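PDB 5ZBL: cytokinin riboside 5'-monophosphate phosphoribohydrolase from Corynebacterium glutamicum, which belongs to the possible lysine decarboxylase family of the SLOG clan, Rossmann-like alpha/beta proteins, and forms a two-chain assembly here. Local coordinates for residues A[29-34]-A[55-60]; A[117-122]-A[146-151]. One frame throughout, in Å; residues are numbered along the deposited sequence.

In the fold
Contacts 1 and 2 illustrate how a doubly wound, Rossmann-like sheet is clothed on both faces. The strand order 4-3-2-1-5-6-7 reverses direction beside strand 12-16, placing helices 25-40 and 53-64 (contact 1) on one face and helices 117-130 and 149-160 (contact 2) on the other. The centres of the two contacts are about 17 Å apart; their nearest atoms come within about 6 Å without touching. Only contact 2 includes the phosphate ion, held at the start of helix 117-130 and also by Ser19 N. Contact 1 is linked to that binding region indirectly, through backbone hydrogen bonding between Met55 and Gly18, next to Ser19.

Contact 1: A[29-34]-A[55-60]; sequences QAAQTL and MGIVAD
Ala31 and Ile57 meet methyl to methyl, CB of the alanine lying 3.9 Å from CG2 of the isoleucine, where two helices running in the same general direction lie side by side. The segment axes approach to 8.6 Å and cross at -28°. Ile57 presents its short branch: CG2 stands anti to the backbone N and faces residues 29-34, while the longer CG1 branch lies beside the N (chi1 -65°). Gln32 slants across this same methyl. Its CG and OE1 each lie 4.0 Å from Ile57 CG2; the chain runs on extended beyond CG, and the amide rotation (chi3 -178°) turns OE1 rather than NE2 to the isoleucine. Deeper down, Val58 flanks the alanine, its CB 4.5 Å from Ala31 CB, and reaches Leu45 of strand 44-47. The two helices belong to successive beta-alpha-beta crossovers on one face of the sheet, helix 25-40 joining strands 12-16 and 44-47, helix 53-64 joining 44-47 and 69-74. Elsewhere on helix 25-40, Thr33 OG1 bonds Gln29 O at 2.8 Å from above the carbonyl plane, while Thr33 N reaches that oxygen from the opposite face. Between the segments cohesion is apolar: the small Ala31 permits a close approach, the closest contacts are between methyl groups, and Gln32 lays CG and its amide oxygen against the methyl at a partly exposed border, with no polar bond to residues 55-60.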
loop_
_atom_site.group_PDB
_atom_site.type_symbol
_atom_site.label_atom_id
_atom_site.label_comp_id
_atom_site.label_asym_id
_atom_site.label_seq_id
_atom_site.Cartn_x
_atom_site.Cartn_y
_atom_site.Cartn_z
ATOM N N GLN A 29 -7.648 23.438 2.287
ATOM C CA GLN A 29 -8.053 24.376 1.235
ATOM C C GLN A 29 -7.825 23.743 -0.120
ATOM O O GLN A 29 -8.623 23.951 -1.041
ATOM C CB GLN A 29 -7.289 25.692 1.326
ATOM C CG GLN A 29 -7.537 26.516 2.601
ATOM C CD GLN A 29 -6.431 27.549 2.850
ATOM O OE1 GLN A 29 -5.780 28.011 1.900
ATOM N NE2 GLN A 29 -6.182 27.879 4.132
ATOM N N ALA A 30 -6.727 22.984 -0.246
ATOM C CA ALA A 30 -6.389 22.331 -1.502
ATOM C C ALA A 30 -7.426 21.293 -1.818
ATOM O O ALA A 30 -7.713 21.094 -2.973
ATOM C CB ALA A 30 -5.014 21.683 -1.452
ATOM N N ALA A 31 -8.016 20.677 -0.789
ATOM C CA ALA A 31 -9.055 19.673 -1.005
ATOM C C ALA A 31 -10.347 20.322 -1.498
ATOM O O ALA A 31 -11.010 19.816 -2.416
ATOM C CB ALA A 31 -9.293 18.850 0.263
ATOM N N GLN A 32 -10.688 21.440 -0.882
ATOM C CA GLN A 32 -11.853 22.235 -1.294
ATOM C C GLN A 32 -11.773 22.775 -2.690
ATOM O O GLN A 32 -12.765 22.731 -3.410
ATOM C CB GLN A 32 -12.056 23.388 -0.327
ATOM C CG GLN A 32 -12.588 22.878 0.994
ATOM C CD GLN A 32 -12.364 23.829 2.143
ATOM O OE1 GLN A 32 -12.712 23.498 3.258
ATOM N NE2 GLN A 32 -11.758 25.005 1.882
ATOM N N THR A 33 -10.595 23.257 -3.082
ATOM C CA THR A 33 -10.398 23.757 -4.451
ATOM C C THR A 33 -10.510 22.620 -5.441
ATOM O O THR A 33 -11.014 22.802 -6.564
ATOM C CB THR A 33 -9.032 24.466 -4.642
ATOM O OG1 THR A 33 -8.737 25.228 -3.482
ATOM C CG2 THR A 33 -9.112 25.444 -5.766
ATOM N N LEU A 34 -10.015 21.456 -5.034
ATOM C CA LEU A 34 -10.084 20.276 -5.893
ATOM C C LEU A 34 -11.552 19.825 -6.110
ATOM O O LEU A 34 -12.002 19.616 -7.252
ATOM C CB LEU A 34 -9.201 19.170 -5.298
ATOM C CG LEU A 34 -9.176 17.853 -6.060
ATOM C CD1 LEU A 34 -8.769 18.014 -7.535
ATOM C CD2 LEU A 34 -8.277 16.879 -5.320
ATOM N N MET A 55 -10.739 13.401 4.444
ATOM C CA MET A 55 -11.888 12.607 4.026
ATOM C C MET A 55 -13.168 13.415 4.244
ATOM O O MET A 55 -13.885 13.660 3.288
ATOM C CB MET A 55 -11.939 11.251 4.728
ATOM C CG MET A 55 -11.124 10.158 4.030
ATOM S SD MET A 55 -11.217 8.551 4.900
ATOM C CE MET A 55 -12.361 7.751 3.787
ATOM N N GLY A 56 -13.396 13.892 5.469
ATOM C CA GLY A 56 -14.551 14.758 5.794
ATOM C C GLY A 56 -14.583 16.048 4.964
ATOM O O GLY A 56 -15.606 16.415 4.382
ATOM N N ILE A 57 -13.431 16.701 4.854
ATOM C CA ILE A 57 -13.346 17.923 4.096
ATOM C C ILE A 57 -13.739 17.738 2.627
ATOM O O ILE A 57 -14.499 18.545 2.092
ATOM C CB ILE A 57 -11.931 18.476 4.122
ATOM C CG1 ILE A 57 -11.519 18.900 5.543
ATOM C CG2 ILE A 57 -11.809 19.627 3.156
ATOM C CD1 ILE A 57 -12.374 19.967 6.194
ATOM N N VAL A 58 -13.163 16.734 1.955
ATOM C CA VAL A 58 -13.408 16.559 0.510
ATOM C C VAL A 58 -14.885 16.140 0.215
ATOM O O VAL A 58 -15.489 16.595 -0.741
ATOM C CB VAL A 58 -12.339 15.626 -0.174
ATOM C CG1 VAL A 58 -12.571 14.164 0.148
ATOM C CG2 VAL A 58 -12.326 15.802 -1.686
ATOM N N ALA A 59 -15.446 15.292 1.065
ATOM C CA ALA A 59 -16.833 14.860 1.005
ATOM C C ALA A 59 -17.731 16.090 1.127
ATOM O O ALA A 59 -18.547 16.320 0.245
ATOM C CB ALA A 59 -17.142 13.858 2.111
ATOM N N ASP A 60 -17.526 16.880 2.181
ATOM C CA ASP A 60 -18.276 18.124 2.426
ATOM C C ASP A 60 -18.181 19.132 1.327
ATOM O O ASP A 60 -19.145 19.866 1.102
ATOM C CB ASP A 60 -17.770 18.826 3.706
ATOM C CG ASP A 60 -18.231 18.131 4.998
ATOM O OD1 ASP A 60 -19.063 17.182 4.931
ATOM O OD2 ASP A 60 -17.762 18.538 6.081
#

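Contact 2: A[117-122]-A[146-151]; sequences AGTLEE and GFWQPL. With PO4 (phosphate ion), chain G.
The glycine-rich PGGxGTxxE motif of LOG-type proteins opens helix 117-130, and its Leu120 rests against Trp148, with Thr119 approaching more loosely; the tryptophan comes from a type I turn, Gly146 to Gln149, that leads into helix 149-160. The indole offers its benzo edge. Leu120 CD2 lies in the ring plane, 3.7 Å from Trp148 CZ3, and also meets Leu151 CD1 at 4.0 Å, so that one methyl touches both the indole edge and the leucine. One face of the indole receives Phe147, whose CD1 sits 3.4 Å above the ring centre. Trp148 NE1 makes a weak hydrogen bond to Ala112 O of strand 110-112, and Leu120 also packs on Phe124 of the second subunit. Thr119 divides its side chain between two environments: with chi1 at -63°, CG2 is anti to the backbone N and comes within 4.5 Å of Trp148 CH2, while OG1, beside the N, donates to phosphate O3 at 2.6 Å. Gly118 N bonds phosphate O4 at 2.8 Å (146° at the hydrogen), with no side chain to keep the ion away, and Thr119 N adds a weak bond to O3. The anion, probably from the crystallisation liquor, thereby occupies a helix N-terminus whose dipole would be expected to favour negative charge. Polar grip and buried hydrocarbon meet on one threonine, so the helix start that holds the phosphate is backed by an aromatic core close to the dimer interface.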
loop_
_atom_site.group_PDB
_atom_site.type_symbol
_atom_site.label_atom_id
_atom_site.label_comp_id
_atom_site.label_asym_id
_atom_site.label_seq_id
_atom_site.Cartn_x
_atom_site.Cartn_y
_atom_site.Cartn_z
ATOM N N ALA A 117 -0.883 6.093 6.040
ATOM C CA ALA A 117 -0.599 4.737 5.580
ATOM C C ALA A 117 -1.726 4.129 4.752
ATOM O O ALA A 117 -1.470 3.470 3.747
ATOM C CB ALA A 117 -0.280 3.841 6.770
ATOM N N GLY A 118 -2.957 4.325 5.208
ATOM C CA GLY A 118 -4.155 3.890 4.481
ATOM C C GLY A 118 -4.228 4.437 3.079
ATOM O O GLY A 118 -4.625 3.737 2.133
ATOM N N THR A 119 -3.832 5.694 2.930
ATOM C CA THR A 119 -3.888 6.356 1.642
ATOM C C THR A 119 -2.821 5.776 0.709
ATOM O O THR A 119 -3.084 5.469 -0.447
ATOM C CB THR A 119 -3.785 7.917 1.828
ATOM O OG1 THR A 119 -4.919 8.383 2.598
ATOM C CG2 THR A 119 -3.721 8.636 0.473
ATOM N N LEU A 120 -1.623 5.647 1.232
ATOM C CA LEU A 120 -0.517 5.048 0.518
ATOM C C LEU A 120 -0.821 3.618 0.090
ATOM O O LEU A 120 -0.649 3.263 -1.083
ATOM C CB LEU A 120 0.781 5.125 1.365
ATOM C CG LEU A 120 1.652 6.334 1.047
ATOM C CD1 LEU A 120 2.849 6.513 1.962
ATOM C CD2 LEU A 120 2.205 6.175 -0.345
ATOM N N GLU A 121 -1.315 2.816 1.027
ATOM C CA GLU A 121 -1.756 1.462 0.708
ATOM C C GLU A 121 -2.769 1.419 -0.459
ATOM O O GLU A 121 -2.659 0.575 -1.368
ATOM C CB GLU A 121 -2.364 0.819 1.921
ATOM C CG GLU A 121 -2.580 -0.663 1.833
ATOM C CD GLU A 121 -3.845 -1.045 1.097
ATOM O OE1 GLU A 121 -4.861 -0.328 1.259
ATOM O OE2 GLU A 121 -3.834 -2.071 0.342
ATOM N N GLU A 122 -3.778 2.281 -0.422
ATOM C CA GLU A 122 -4.779 2.269 -1.495
ATOM C C GLU A 122 -4.097 2.584 -2.828
ATOM O O GLU A 122 -4.440 1.995 -3.829
ATOM C CB GLU A 122 -5.957 3.219 -1.218
ATOM C CG GLU A 122 -7.075 2.599 -0.373
ATOM C CD GLU A 122 -7.775 3.580 0.587
ATOM O OE1 GLU A 122 -7.128 4.563 1.048
ATOM O OE2 GLU A 122 -8.975 3.356 0.929
ATOM N N GLY A 146 4.301 19.876 -2.692
ATOM C CA GLY A 146 5.246 18.823 -3.008
ATOM C C GLY A 146 5.145 17.594 -2.105
ATOM O O GLY A 146 6.141 16.910 -1.914
ATOM N N PHE A 147 3.947 17.306 -1.580
ATOM C CA PHE A 147 3.715 16.129 -0.726
ATOM C C PHE A 147 4.223 14.800 -1.300
ATOM O O PHE A 147 4.796 13.969 -0.602
ATOM C CB PHE A 147 2.224 15.979 -0.451
ATOM C CG PHE A 147 1.899 14.818 0.408
ATOM C CD1 PHE A 147 1.654 13.575 -0.159
ATOM C CD2 PHE A 147 1.827 14.960 1.770
ATOM C CE1 PHE A 147 1.390 12.480 0.629
ATOM C CE2 PHE A 147 1.526 13.879 2.569
ATOM C CZ PHE A 147 1.327 12.642 2.008
ATOM N N TRP A 148 3.960 14.586 -2.567
ATOM C CA TRP A 148 4.317 13.329 -3.156
ATOM C C TRP A 148 5.761 13.282 -3.652
ATOM O O TRP A 148 6.211 12.244 -4.072
ATOM C CB TRP A 148 3.337 12.955 -4.256
ATOM C CG TRP A 148 2.019 12.707 -3.751
ATOM C CD1 TRP A 148 0.932 13.489 -3.919
ATOM C CD2 TRP A 148 1.603 11.582 -2.989
ATOM N NE1 TRP A 148 -0.147 12.928 -3.313
ATOM C CE2 TRP A 148 0.230 11.754 -2.722
ATOM C CE3 TRP A 148 2.248 10.423 -2.531
ATOM C CZ2 TRP A 148 -0.524 10.818 -2.000
ATOM C CZ3 TRP A 148 1.507 9.482 -1.800
ATOM C CH2 TRP A 148 0.115 9.690 -1.553
ATOM N N GLN A 149 6.519 14.366 -3.541
ATOM C CA GLN A 149 7.864 14.358 -4.150
ATOM C C GLN A 149 8.805 13.257 -3.613
ATOM O O GLN A 149 9.494 12.604 -4.408
ATOM C CB GLN A 149 8.509 15.761 -4.149
ATOM C CG GLN A 149 7.789 16.742 -5.112
ATOM C CD GLN A 149 7.834 16.311 -6.561
ATOM O OE1 GLN A 149 8.835 15.796 -7.015
ATOM N NE2 GLN A 149 6.759 16.537 -7.297
ATOM N N PRO A 150 8.800 13.016 -2.287
ATOM C CA PRO A 150 9.668 11.954 -1.788
ATOM C C PRO A 150 9.298 10.518 -2.243
ATOM O O PRO A 150 10.175 9.670 -2.423
ATOM C CB PRO A 150 9.559 12.099 -0.259
ATOM C CG PRO A 150 9.046 13.505 -0.016
ATOM C CD PRO A 150 8.229 13.860 -1.213
ATOM N N LEU A 151 8.020 10.238 -2.416
ATOM C CA LEU A 151 7.601 8.951 -2.960
ATOM C C LEU A 151 8.036 8.798 -4.395
ATOM O O LEU A 151 8.366 7.701 -4.821
ATOM C CB LEU A 151 6.088 8.800 -2.914
ATOM C CG LEU A 151 5.625 7.406 -3.323
ATOM C CD1 LEU A 151 5.785 6.387 -2.195
ATOM C CD2 LEU A 151 4.207 7.509 -3.832
HETATM P P PO4 G . -4.973 7.187 6.472
HETATM O O1 PO4 G . -5.079 8.372 7.387
HETATM O O2 PO4 G . -6.323 6.503 6.407
HETATM O O3 PO4 G . -4.617 7.651 5.081
HETATM O O4 PO4 G . -3.942 6.271 7.036
#